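Local coordinates for S12 family peptidase (Streptomyces sp. 82F2, PDB 3WWX), which probably hydrolyses amide bonds with a preference for D-configured substrates, as a D-stereospecific amidohydrolase of the beta-lactamase-like S12 peptidase family, at residues G52-T57 against S310-T315; A60-Q65 against M168-V173; E69-L74 against E183-K188; A253-R258 against E267-V272. All blocks are in the same frame, centred on the assembly; numbering follows the deposited sequence.

Interaction 1 (G52-T57 against S310-T315)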
loop_
_atom_site.group_PDB
_atom_site.type_symbol
_atom_site.label_atom_id
_atom_site.label_comp_id
_atom_site.label_asym_id
_atom_site.label_seq_id
_atom_site.Cartn_x
_atom_site.Cartn_y
_atom_site.Cartn_z
ATOM N N GLY A 52 -5.450 -0.498 1.095
ATOM C CA GLY A 52 -4.433 -1.063 1.968
ATOM C C GLY A 52 -3.052 -0.478 1.743
ATOM O O GLY A 52 -2.897 0.732 1.624
ATOM N N SER A 53 -2.072 -1.374 1.660
ATOM C CA SER A 53 -0.647 -1.080 1.578
ATOM C C SER A 53 -0.229 -0.132 0.448
ATOM O O SER A 53 0.862 0.448 0.477
ATOM C CB SER A 53 0.063 -2.434 1.400
ATOM O OG SER A 53 -0.660 -3.476 2.073
ATOM N N ILE A 54 -1.062 0.009 -0.579
ATOM C CA ILE A 54 -0.818 1.007 -1.614
ATOM C C ILE A 54 -0.649 2.413 -1.016
ATOM O O ILE A 54 0.056 3.267 -1.571
ATOM C CB ILE A 54 -1.930 0.918 -2.665
ATOM C CG1 ILE A 54 -1.671 -0.264 -3.595
ATOM C CG2 ILE A 54 -2.084 2.216 -3.464
ATOM C CD1 ILE A 54 -2.894 -0.682 -4.395
ATOM N N THR A 55 -1.263 2.641 0.142
ATOM C CA THR A 55 -1.090 3.895 0.869
ATOM C C THR A 55 0.375 4.235 1.043
ATOM O O THR A 55 0.764 5.410 1.022
ATOM C CB THR A 55 -1.740 3.791 2.256
ATOM O OG1 THR A 55 -3.141 3.491 2.126
ATOM C CG2 THR A 55 -1.577 5.074 3.058
ATOM N N LYS A 56 1.210 3.216 1.221
ATOM C CA LYS A 56 2.634 3.432 1.426
ATOM C C LYS A 56 3.266 4.268 0.318
ATOM O O LYS A 56 4.186 5.028 0.579
ATOM C CB LYS A 56 3.369 2.108 1.539
ATOM C CG LYS A 56 3.065 1.350 2.811
ATOM C CD LYS A 56 3.983 0.146 2.975
ATOM C CE LYS A 56 3.754 -0.573 4.295
ATOM N NZ LYS A 56 2.436 -1.223 4.379
ATOM N N THR A 57 2.827 4.106 -0.928
ATOM C CA THR A 57 3.429 4.885 -2.001
ATOM C C THR A 57 3.127 6.372 -1.817
ATOM O O THR A 57 3.979 7.226 -2.096
ATOM C CB THR A 57 2.935 4.420 -3.364
ATOM O OG1 THR A 57 3.047 3.001 -3.459
ATOM C CG2 THR A 57 3.755 5.070 -4.460
ATOM N N SER A 310 -5.849 -5.403 -3.344
ATOM C CA SER A 310 -5.744 -4.382 -4.372
ATOM C C SER A 310 -4.446 -4.521 -5.132
ATOM O O SER A 310 -3.452 -5.041 -4.618
ATOM C CB SER A 310 -5.801 -2.985 -3.750
ATOM O OG SER A 310 -7.016 -2.804 -3.047
ATOM N N LEU A 311 -4.485 -4.075 -6.384
ATOM C CA LEU A 311 -3.297 -4.068 -7.218
ATOM C C LEU A 311 -3.247 -2.738 -7.973
ATOM O O LEU A 311 -4.268 -2.122 -8.274
ATOM C CB LEU A 311 -3.275 -5.285 -8.165
ATOM C CG LEU A 311 -4.425 -5.365 -9.146
ATOM C CD1 LEU A 311 -4.030 -4.738 -10.486
ATOM C CD2 LEU A 311 -4.869 -6.825 -9.343
ATOM N N ALA A 312 -2.027 -2.305 -8.265
ATOM C CA ALA A 312 -1.786 -1.062 -9.011
ATOM C C ALA A 312 -0.396 -1.156 -9.599
ATOM O O ALA A 312 0.574 -1.363 -8.872
ATOM C CB ALA A 312 -1.884 0.148 -8.105
ATOM N N GLN A 313 -0.305 -1.034 -10.917
ATOM C CA GLN A 313 0.971 -1.222 -11.617
ATOM C C GLN A 313 1.049 -0.313 -12.826
ATOM O O GLN A 313 0.038 -0.034 -13.457
ATOM C CB GLN A 313 1.093 -2.670 -12.097
ATOM C CG GLN A 313 1.149 -3.713 -10.960
ATOM C CD GLN A 313 2.402 -3.639 -10.103
ATOM O OE1 GLN A 313 3.454 -3.157 -10.541
ATOM N NE2 GLN A 313 2.317 -4.162 -8.885
ATOM N N VAL A 314 2.258 0.141 -13.126
ATOM C CA VAL A 314 2.496 0.917 -14.328
ATOM C C VAL A 314 3.855 0.567 -14.923
ATOM O O VAL A 314 4.772 0.169 -14.207
ATOM C CB VAL A 314 2.386 2.413 -14.027
ATOM C CG1 VAL A 314 3.522 2.924 -13.130
ATOM C CG2 VAL A 314 2.266 3.204 -15.285
ATOM N N THR A 315 4.006 0.737 -16.238
ATOM C CA THR A 315 5.336 0.630 -16.828
ATOM C C THR A 315 6.193 1.814 -16.373
ATOM O O THR A 315 5.682 2.801 -15.852
ATOM C CB THR A 315 5.237 0.538 -18.362
ATOM O OG1 THR A 315 4.384 1.593 -18.817
ATOM C CG2 THR A 315 4.629 -0.800 -18.765
#
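Ile-54 and Ala-312 mark the closest backbone approach of 52-57, which leads into helix 55-68, to strand 310-315, with their CA atoms 7.7 Å apart. At that separation the two backbones do not bond to each other, and one side chain bridges them. Ile-54 points toward the strand; its CG1 lies opposite the carbonyl carbon (chi1 -78°) and the extended chi2 of 163° carries CD1 outward as the touching end. This methyl settles between two side chains of the strand, 3.8 Å from Ser-310 CB and 3.9 Å from Ala-312 CB, both of which face it from the same side of the sheet. The hydroxyl of Ser-310 is engaged elsewhere, with Asn-325 ND2. Just behind Ile-54, Gly-52 O accepts two donors from one residue: Thr-55 OG1 at 2.8 Å, lying in the carbonyl plane, and Thr-55 N at 2.9 Å. These two bonds close the turn that carries Ile-54. The sequence Ser-53 to Lys-56 fits the SxxK signature of beta-lactamase-like serine hydrolases, so the contact joins the turn carrying this probable signature to the sheet; the side chain of Ser-310 is about 8 Å from bound octane 1,8-diamine. Tyr-251 of helix 244-255 and His-301 of strand 297-305 also pack on Ile-54, while strand 308-315 runs between 297-305 and 320-326 in the antiparallel sheet.

Interaction 2 (A60-Q65 against M168-V173)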
loop_
_atom_site.group_PDB
_atom_site.type_symbol
_atom_site.label_atom_id
_atom_site.label_comp_id
_atom_site.label_asym_id
_atom_site.label_seq_id
_atom_site.Cartn_x
_atom_site.Cartn_y
_atom_site.Cartn_z
ATOM N N ALA A 60 5.442 7.636 1.042
ATOM C CA ALA A 60 6.814 7.811 0.545
ATOM C C ALA A 60 6.938 9.022 -0.363
ATOM O O ALA A 60 7.933 9.745 -0.298
ATOM C CB ALA A 60 7.291 6.570 -0.172
ATOM N N THR A 61 5.946 9.247 -1.206
ATOM C CA THR A 61 5.980 10.392 -2.124
ATOM C C THR A 61 6.060 11.699 -1.343
ATOM O O THR A 61 6.833 12.581 -1.685
ATOM C CB THR A 61 4.754 10.393 -3.051
ATOM O OG1 THR A 61 4.786 9.224 -3.879
ATOM C CG2 THR A 61 4.754 11.621 -3.979
ATOM N N VAL A 62 5.287 11.816 -0.283
ATOM C CA VAL A 62 5.324 13.037 0.528
ATOM C C VAL A 62 6.713 13.246 1.107
ATOM O O VAL A 62 7.253 14.352 1.056
ATOM C CB VAL A 62 4.280 12.993 1.645
ATOM C CG1 VAL A 62 4.493 14.132 2.638
ATOM C CG2 VAL A 62 2.892 13.042 1.056
ATOM N N LEU A 63 7.323 12.200 1.662
ATOM C CA LEU A 63 8.644 12.362 2.259
ATOM C C LEU A 63 9.680 12.715 1.217
ATOM O O LEU A 63 10.600 13.482 1.498
ATOM C CB LEU A 63 9.065 11.116 3.023
ATOM C CG LEU A 63 8.439 11.101 4.404
ATOM C CD1 LEU A 63 8.466 9.699 4.955
ATOM C CD2 LEU A 63 9.178 12.057 5.345
ATOM N N LEU A 64 9.553 12.164 0.016
ATOM C CA LEU A 64 10.479 12.539 -1.053
ATOM C C LEU A 64 10.293 13.988 -1.502
ATOM O O LEU A 64 11.283 14.661 -1.810
ATOM C CB LEU A 64 10.361 11.538 -2.212
ATOM C CG LEU A 64 11.041 10.198 -1.904
ATOM C CD1 LEU A 64 10.451 9.073 -2.748
ATOM C CD2 LEU A 64 12.547 10.301 -2.145
ATOM N N GLN A 65 9.066 14.476 -1.527
ATOM C CA GLN A 65 8.849 15.895 -1.774
ATOM C C GLN A 65 9.473 16.741 -0.680
ATOM O O GLN A 65 10.119 17.751 -0.973
ATOM C CB GLN A 65 7.372 16.223 -1.901
ATOM C CG GLN A 65 6.695 15.663 -3.146
ATOM C CD GLN A 65 5.335 16.266 -3.357
ATOM O OE1 GLN A 65 4.776 16.905 -2.464
ATOM N NE2 GLN A 65 4.786 16.093 -4.558
ATOM N N MET A 168 4.724 9.570 11.112
ATOM C CA MET A 168 5.081 10.400 12.258
ATOM C C MET A 168 6.182 11.400 11.879
ATOM O O MET A 168 6.169 12.549 12.359
ATOM C CB MET A 168 5.507 9.517 13.433
ATOM C CG MET A 168 4.350 8.745 14.005
ATOM S SD MET A 168 4.840 7.418 15.133
ATOM C CE MET A 168 5.490 8.361 16.472
ATOM N N VAL A 169 7.102 10.993 11.014
ATOM C CA VAL A 169 8.173 11.898 10.559
ATOM C C VAL A 169 7.548 13.029 9.755
ATOM O O VAL A 169 7.915 14.196 9.915
ATOM C CB VAL A 169 9.235 11.162 9.739
ATOM C CG1 VAL A 169 10.231 12.140 9.117
ATOM C CG2 VAL A 169 9.950 10.131 10.587
ATOM N N ILE A 170 6.593 12.700 8.887
ATOM C CA ILE A 170 5.908 13.713 8.079
ATOM C C ILE A 170 5.259 14.734 9.005
ATOM O O ILE A 170 5.369 15.944 8.775
ATOM C CB ILE A 170 4.847 13.105 7.140
ATOM C CG1 ILE A 170 5.507 12.283 6.035
ATOM C CG2 ILE A 170 3.984 14.209 6.512
ATOM C CD1 ILE A 170 4.498 11.400 5.232
ATOM N N GLU A 171 4.599 14.258 10.048
ATOM C CA GLU A 171 3.939 15.148 10.982
ATOM C C GLU A 171 4.969 16.067 11.668
ATOM O O GLU A 171 4.683 17.247 11.879
ATOM C CB GLU A 171 3.097 14.385 12.013
ATOM C CG GLU A 171 2.344 15.350 12.926
ATOM C CD GLU A 171 1.269 14.728 13.790
ATOM O OE1 GLU A 171 0.998 15.313 14.859
ATOM O OE2 GLU A 171 0.670 13.706 13.410
ATOM N N LYS A 172 6.143 15.543 12.010
ATOM C CA LYS A 172 7.166 16.354 12.693
ATOM C C LYS A 172 7.708 17.415 11.742
ATOM O O LYS A 172 7.871 18.577 12.122
ATOM C CB LYS A 172 8.302 15.477 13.196
ATOM C CG LYS A 172 9.351 16.196 14.049
ATOM C CD LYS A 172 8.768 16.812 15.327
ATOM C CE LYS A 172 8.024 15.811 16.222
ATOM N NZ LYS A 172 8.923 14.901 16.999
ATOM N N VAL A 173 7.980 17.032 10.496
ATOM C CA VAL A 173 8.498 17.978 9.506
ATOM C C VAL A 173 7.495 19.086 9.190
ATOM O O VAL A 173 7.875 20.264 9.102
ATOM C CB VAL A 173 8.922 17.265 8.192
ATOM C CG1 VAL A 173 9.329 18.267 7.116
ATOM C CG2 VAL A 173 10.051 16.285 8.447
#
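No ring, amide or carboxylate takes part where Val-62 and Leu-63 meet Val-169 and Ile-170, and branched aliphatic groups make the whole contact. It is a helix-helix packing within the helical region of the beta-lactamase-like fold. The segments 60-65 and 168-173 run in broadly the same direction, their axes 10.3 Å apart at closest approach and crossing at 36°. Leu-63 and Ile-170 have the nearest CA atoms of the two segments, at 6.6 Å.

Ile-170 points toward the other helix and fits against two consecutive residues. Its chi1 of -69° sets CG1 opposite the carbonyl carbon and puts CG2 anti to the backbone N; the extended chi2 then sends CD1 to Val-62, whose CG1 it meets at 3.8 Å. CG2 touches the same Val-62 CG1 at 3.9 Å, so both branches of the isoleucine bear on this one methyl from the same side, and the two side chains stand at about a right angle. The CB of Leu-63 does not point at the partner helix, but its branched end bends in and lies obliquely against the isoleucine. From helix 178-187, Tyr-178 touches Ile-170, and Ala-181 and Val-182 touch Val-62. Leu-63 CD2 also rests on Val-169 CG1 at 3.9 Å, crossing it nearly at right angles, and the tightest touch of all joins Leu-63 CG to Ile-170 CG1, at 3.6 Å.

Interaction 3 (E69-L74 against E183-K188)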
loop_
_atom_site.group_PDB
_atom_site.type_symbol
_atom_site.label_atom_id
_atom_site.label_comp_id
_atom_site.label_asym_id
_atom_site.label_seq_id
_atom_site.Cartn_x
_atom_site.Cartn_y
_atom_site.Cartn_z
ATOM N N GLU A 69 12.390 19.620 -1.014
ATOM C CA GLU A 69 12.198 20.988 -0.543
ATOM C C GLU A 69 13.276 21.380 0.478
ATOM O O GLU A 69 13.242 22.489 1.020
ATOM C CB GLU A 69 10.783 21.166 0.037
ATOM C CG GLU A 69 9.689 21.019 -1.019
ATOM C CD GLU A 69 8.268 20.920 -0.468
ATOM O OE1 GLU A 69 8.075 21.022 0.760
ATOM O OE2 GLU A 69 7.343 20.749 -1.285
ATOM N N GLY A 70 14.210 20.468 0.736
ATOM C CA GLY A 70 15.315 20.695 1.654
ATOM C C GLY A 70 14.912 20.688 3.115
ATOM O O GLY A 70 15.599 21.278 3.954
ATOM N N ARG A 71 13.811 20.002 3.437
ATOM C CA ARG A 71 13.257 20.030 4.795
ATOM C C ARG A 71 13.648 18.813 5.636
ATOM O O ARG A 71 13.486 18.800 6.864
ATOM C CB ARG A 71 11.739 20.186 4.742
ATOM C CG ARG A 71 11.324 21.506 4.076
ATOM C CD ARG A 71 9.850 21.597 3.785
ATOM N NE ARG A 71 9.056 21.668 5.003
ATOM C CZ ARG A 71 7.739 21.826 5.021
ATOM N NH1 ARG A 71 7.073 21.932 3.877
ATOM N NH2 ARG A 71 7.087 21.866 6.178
ATOM N N ILE A 72 14.179 17.807 4.967
ATOM C CA ILE A 72 14.642 16.593 5.614
ATOM C C ILE A 72 15.603 15.870 4.687
ATOM O O ILE A 72 15.466 15.952 3.471
ATOM C CB ILE A 72 13.447 15.674 5.974
ATOM C CG1 ILE A 72 13.928 14.364 6.579
ATOM C CG2 ILE A 72 12.588 15.409 4.725
ATOM C CD1 ILE A 72 12.827 13.598 7.330
ATOM N N ASP A 73 16.579 15.175 5.263
ATOM C CA ASP A 73 17.453 14.283 4.533
ATOM C C ASP A 73 17.009 12.873 4.908
ATOM O O ASP A 73 17.002 12.522 6.079
ATOM C CB ASP A 73 18.911 14.538 4.952
ATOM C CG ASP A 73 19.919 13.735 4.151
ATOM O OD1 ASP A 73 19.636 12.623 3.675
ATOM O OD2 ASP A 73 21.071 14.221 4.017
ATOM N N LEU A 74 16.604 12.067 3.933
ATOM C CA LEU A 74 16.146 10.712 4.264
ATOM C C LEU A 74 17.233 9.828 4.871
ATOM O O LEU A 74 16.929 8.792 5.474
ATOM C CB LEU A 74 15.503 10.042 3.063
ATOM C CG LEU A 74 14.331 10.806 2.458
ATOM C CD1 LEU A 74 13.795 10.031 1.281
ATOM C CD2 LEU A 74 13.219 11.087 3.464
ATOM N N GLU A 183 -3.281 14.905 1.117
ATOM C CA GLU A 183 -4.377 15.633 0.490
ATOM C C GLU A 183 -3.863 16.803 -0.334
ATOM O O GLU A 183 -4.224 16.954 -1.490
ATOM C CB GLU A 183 -5.361 16.135 1.555
ATOM C CG GLU A 183 -6.131 15.011 2.170
ATOM C CD GLU A 183 -6.882 15.386 3.434
ATOM O OE1 GLU A 183 -6.790 16.553 3.871
ATOM O OE2 GLU A 183 -7.564 14.499 4.000
ATOM N N ASN A 184 -3.004 17.614 0.264
ATOM C CA ASN A 184 -2.608 18.858 -0.371
ATOM C C ASN A 184 -1.548 18.706 -1.446
ATOM O O ASN A 184 -1.514 19.487 -2.408
ATOM C CB ASN A 184 -2.183 19.855 0.703
ATOM C CG ASN A 184 -3.357 20.316 1.534
ATOM O OD1 ASN A 184 -4.500 20.309 1.069
ATOM N ND2 ASN A 184 -3.094 20.704 2.771
ATOM N N ARG A 185 -0.700 17.693 -1.310
ATOM C CA ARG A 185 0.389 17.480 -2.252
ATOM C C ARG A 185 0.061 16.502 -3.369
ATOM O O ARG A 185 0.730 16.502 -4.391
ATOM C CB ARG A 185 1.621 16.965 -1.519
ATOM C CG ARG A 185 2.204 17.966 -0.548
ATOM C CD ARG A 185 3.240 17.345 0.378
ATOM N NE ARG A 185 3.881 18.395 1.155
ATOM C CZ ARG A 185 4.944 19.076 0.742
ATOM N NH1 ARG A 185 5.540 18.780 -0.406
ATOM N NH2 ARG A 185 5.429 20.053 1.504
ATOM N N ILE A 186 -0.927 15.639 -3.157
ATOM C CA ILE A 186 -1.212 14.585 -4.128
ATOM C C ILE A 186 -2.674 14.559 -4.558
ATOM O O ILE A 186 -2.958 14.655 -5.745
ATOM C CB ILE A 186 -0.770 13.177 -3.618
ATOM C CG1 ILE A 186 0.714 13.188 -3.231
ATOM C CG2 ILE A 186 -1.022 12.114 -4.687
ATOM C CD1 ILE A 186 1.199 11.924 -2.507
ATOM N N ILE A 187 -3.603 14.348 -3.623
ATOM C CA ILE A 187 -5.001 14.201 -3.974
ATOM C C ILE A 187 -5.537 15.439 -4.700
ATOM O O ILE A 187 -6.174 15.329 -5.746
ATOM C CB ILE A 187 -5.829 13.854 -2.723
ATOM C CG1 ILE A 187 -5.418 12.466 -2.229
ATOM C CG2 ILE A 187 -7.326 13.883 -3.009
ATOM C CD1 ILE A 187 -6.005 12.084 -0.882
ATOM N N LYS A 188 -5.274 16.613 -4.154
ATOM C CA LYS A 188 -5.823 17.826 -4.759
ATOM C C LYS A 188 -5.162 18.176 -6.104
ATOM O O LYS A 188 -5.873 18.385 -7.097
ATOM C CB LYS A 188 -5.785 18.989 -3.769
ATOM C CG LYS A 188 -6.801 18.857 -2.646
ATOM C CD LYS A 188 -6.622 19.967 -1.607
ATOM C CE LYS A 188 -7.463 19.719 -0.370
ATOM N NZ LYS A 188 -8.900 19.567 -0.715
HETATM O O HOH W 1 4.302 21.699 3.766
#
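Arg-185 is stretched from CG to NE (chi2 168°, chi3 173°), and Glu-69, extended beyond CG, comes to meet it from the opposite direction. This brings the guanidinium end-on to the carboxylate, each terminal nitrogen to its own oxygen. Arg-185 NH2 bonds to Glu-69 OE1 at 2.9 Å on the syn side, whereas Arg-185 NH1 reaches Glu-69 OE2 at 2.8 Å from above the carboxylate plane; the two flat groups are turned 41° against each other. Both oxygens stay near the guanidinium plane. Arg-71, bent at chi3, adds its NH1 to Glu-69 OE1 through a weak salt bridge of 3.4 Å. A water ties the two arginines together at their guanidinium edges, accepting from Arg-71 NH1 at 2.8 Å and from Arg-185 NH2 at 3.0 Å. These two like-charged nitrogens come within 3.4 Å of each other without bonding, and the shared carboxylate and the water probably offset their charge. Gly-70 ends helix 55-68 in a Schellman motif, and segment 183-188 of helix 178-187 contains a wider, pi-type turn. Arg-185 NH1 also bonds to Gln-65 of helix 55-68, and both arginines pack on Leu-66 of that helix.

Interaction 4 (A253-R258 against E267-V272)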
loop_
_atom_site.group_PDB
_atom_site.type_symbol
_atom_site.label_atom_id
_atom_site.label_comp_id
_atom_site.label_asym_id
_atom_site.label_seq_id
_atom_site.Cartn_x
_atom_site.Cartn_y
_atom_site.Cartn_z
ATOM N N ALA A 253 1.250 9.477 -12.966
ATOM C CA ALA A 253 1.894 10.756 -12.653
ATOM C C ALA A 253 3.194 10.556 -11.905
ATOM O O ALA A 253 4.185 11.245 -12.146
ATOM C CB ALA A 253 0.967 11.649 -11.860
ATOM N N LEU A 254 3.192 9.622 -10.965
ATOM C CA LEU A 254 4.385 9.355 -10.193
ATOM C C LEU A 254 5.555 8.884 -11.053
ATOM O O LEU A 254 6.645 9.463 -11.007
ATOM C CB LEU A 254 4.091 8.287 -9.145
ATOM C CG LEU A 254 5.256 7.941 -8.206
ATOM C CD1 LEU A 254 5.626 9.111 -7.328
ATOM C CD2 LEU A 254 4.847 6.755 -7.319
ATOM N N LEU A 255 5.353 7.841 -11.838
ATOM C CA LEU A 255 6.449 7.292 -12.640
ATOM C C LEU A 255 6.857 8.216 -13.784
ATOM O O LEU A 255 7.993 8.155 -14.265
ATOM C CB LEU A 255 6.122 5.877 -13.153
ATOM C CG LEU A 255 6.458 4.728 -12.183
ATOM C CD1 LEU A 255 7.946 4.628 -11.907
ATOM C CD2 LEU A 255 5.679 4.845 -10.888
ATOM N N GLN A 256 5.946 9.088 -14.188
ATOM C CA GLN A 256 6.253 10.120 -15.182
ATOM C C GLN A 256 7.057 11.283 -14.614
ATOM O O GLN A 256 7.503 12.147 -15.381
ATOM C CB GLN A 256 4.964 10.663 -15.793
ATOM C CG GLN A 256 4.260 9.701 -16.734
ATOM C CD GLN A 256 2.840 10.102 -17.057
ATOM O OE1 GLN A 256 2.431 11.228 -16.813
ATOM N NE2 GLN A 256 2.077 9.175 -17.611
ATOM N N GLY A 257 7.235 11.336 -13.302
ATOM C CA GLY A 257 7.985 12.401 -12.664
ATOM C C GLY A 257 7.198 13.663 -12.386
ATOM O O GLY A 257 7.789 14.724 -12.109
ATOM N N ARG A 258 5.879 13.589 -12.423
ATOM C CA ARG A 258 5.080 14.798 -12.230
ATOM C C ARG A 258 4.942 15.213 -10.770
ATOM O O ARG A 258 4.477 16.318 -10.495
ATOM C CB ARG A 258 3.704 14.659 -12.864
ATOM C CG ARG A 258 3.783 14.190 -14.289
ATOM C CD ARG A 258 2.633 14.668 -15.128
ATOM N NE ARG A 258 2.636 13.983 -16.420
ATOM C CZ ARG A 258 2.142 14.463 -17.554
ATOM N NH1 ARG A 258 1.616 15.676 -17.612
ATOM N NH2 ARG A 258 2.180 13.700 -18.627
ATOM N N GLU A 267 15.805 8.078 -6.373
ATOM C CA GLU A 267 15.893 7.461 -5.047
ATOM C C GLU A 267 14.738 6.491 -4.843
ATOM O O GLU A 267 14.934 5.403 -4.325
ATOM C CB GLU A 267 15.917 8.520 -3.953
ATOM C CG GLU A 267 17.264 9.274 -3.908
ATOM C CD GLU A 267 17.416 10.238 -2.737
ATOM O OE1 GLU A 267 16.752 10.061 -1.698
ATOM O OE2 GLU A 267 18.228 11.192 -2.857
ATOM N N MET A 268 13.545 6.892 -5.265
ATOM C CA MET A 268 12.369 6.060 -5.074
ATOM C C MET A 268 12.492 4.738 -5.805
ATOM O O MET A 268 12.022 3.707 -5.317
ATOM C CB MET A 268 11.124 6.785 -5.560
ATOM C CG MET A 268 9.841 6.119 -5.093
ATOM S SD MET A 268 8.394 7.047 -5.626
ATOM C CE MET A 268 7.358 6.847 -4.178
ATOM N N THR A 269 13.112 4.776 -6.986
ATOM C CA THR A 269 13.261 3.600 -7.832
ATOM C C THR A 269 14.614 2.895 -7.646
ATOM O O THR A 269 14.952 2.008 -8.431
ATOM C CB THR A 269 13.089 3.944 -9.324
ATOM O OG1 THR A 269 14.044 4.950 -9.698
ATOM C CG2 THR A 269 11.692 4.436 -9.596
ATOM N N THR A 270 15.353 3.255 -6.597
ATOM C CA THR A 270 16.534 2.503 -6.201
ATOM C C THR A 270 16.077 1.369 -5.292
ATOM O O THR A 270 15.654 1.597 -4.157
ATOM C CB THR A 270 17.542 3.401 -5.496
ATOM O OG1 THR A 270 17.982 4.402 -6.421
ATOM C CG2 THR A 270 18.745 2.586 -5.014
ATOM N N THR A 271 16.137 0.158 -5.818
ATOM C CA THR A 271 15.502 -0.981 -5.173
ATOM C C THR A 271 16.463 -1.913 -4.452
ATOM O O THR A 271 17.659 -2.001 -4.787
ATOM C CB THR A 271 14.691 -1.825 -6.175
ATOM O OG1 THR A 271 15.542 -2.277 -7.230
ATOM C CG2 THR A 271 13.544 -1.016 -6.784
ATOM N N VAL A 272 15.904 -2.601 -3.458
ATOM C CA VAL A 272 16.564 -3.676 -2.735
ATOM C C VAL A 272 16.000 -4.989 -3.262
ATOM O O VAL A 272 14.796 -5.122 -3.467
ATOM C CB VAL A 272 16.262 -3.562 -1.211
ATOM C CG1 VAL A 272 16.907 -4.694 -0.434
ATOM C CG2 VAL A 272 16.735 -2.219 -0.695
#
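Leu-254 and Met-268 carry this contact, and away from it, after the helical turn that bears Leu-254, Gln-256 OE1 is gripped twice by the guanidinium of Arg-258, by NE at 2.8 Å in the carbonyl plane of the amide and by NH2 at 3.1 Å in a weak bond. Between them Gly-257, with positive phi, leaves the helix in a Schellman motif, with Arg-258 N bonded to Ala-253 O at 2.9 Å and Gly-257 N to Leu-254 O at 3.0 Å. The contact itself is apolar. Leu-254 and Met-268 reach toward each other tip to tip, both starting with CG opposite the backbone N (chi1 -178° and -166°), and the sulfur of Met-268 sits against both methyls of the leucine. Leu-254 CD1 lies 3.8 Å from Met-268 SD, and Leu-254 CD2 3.9 Å from the same atom. A bend at chi3 then swings Met-268 CE over to Leu-254 CD2, which it touches at 4.0 Å. A looser touch joins Leu-255 CD1 to Thr-269 CG2, 4.4 Å apart; the hydroxyl of Thr-269 bonds back to Leu-265 O in the last turn of helix 262-268. The contact thus brings the C-terminal ends of helices 244-255 and 262-268 together. Helix 55-68 packs against this pair, its Thr-61 touching both Leu-254 and Met-268, while Trp-299 of strand 297-305 meets both Leu-255 and Thr-269.

In the fold
Helix 55-68 links the set. The turn leading into it meets the sheet in interaction 1, its middle packs on helix 160-174 in interaction 2, and the loop just after it joins helix 178-187 in interaction 3; interaction 4 packs against it through Thr-57, Thr-61 and Leu-64. Interactions 1, 2 and 4 are buried and rest on aliphatic carbon contacts, with the sulfur of Met-268 added in interaction 4. Interaction 3 lies on the surface and is ionic and water-linked. Interactions 2 and 3 are neighbours, centres 6 Å apart, and share a hydrogen bond from Arg-185 to Gln-65. Interaction 1 lies closest to the centre of the chain.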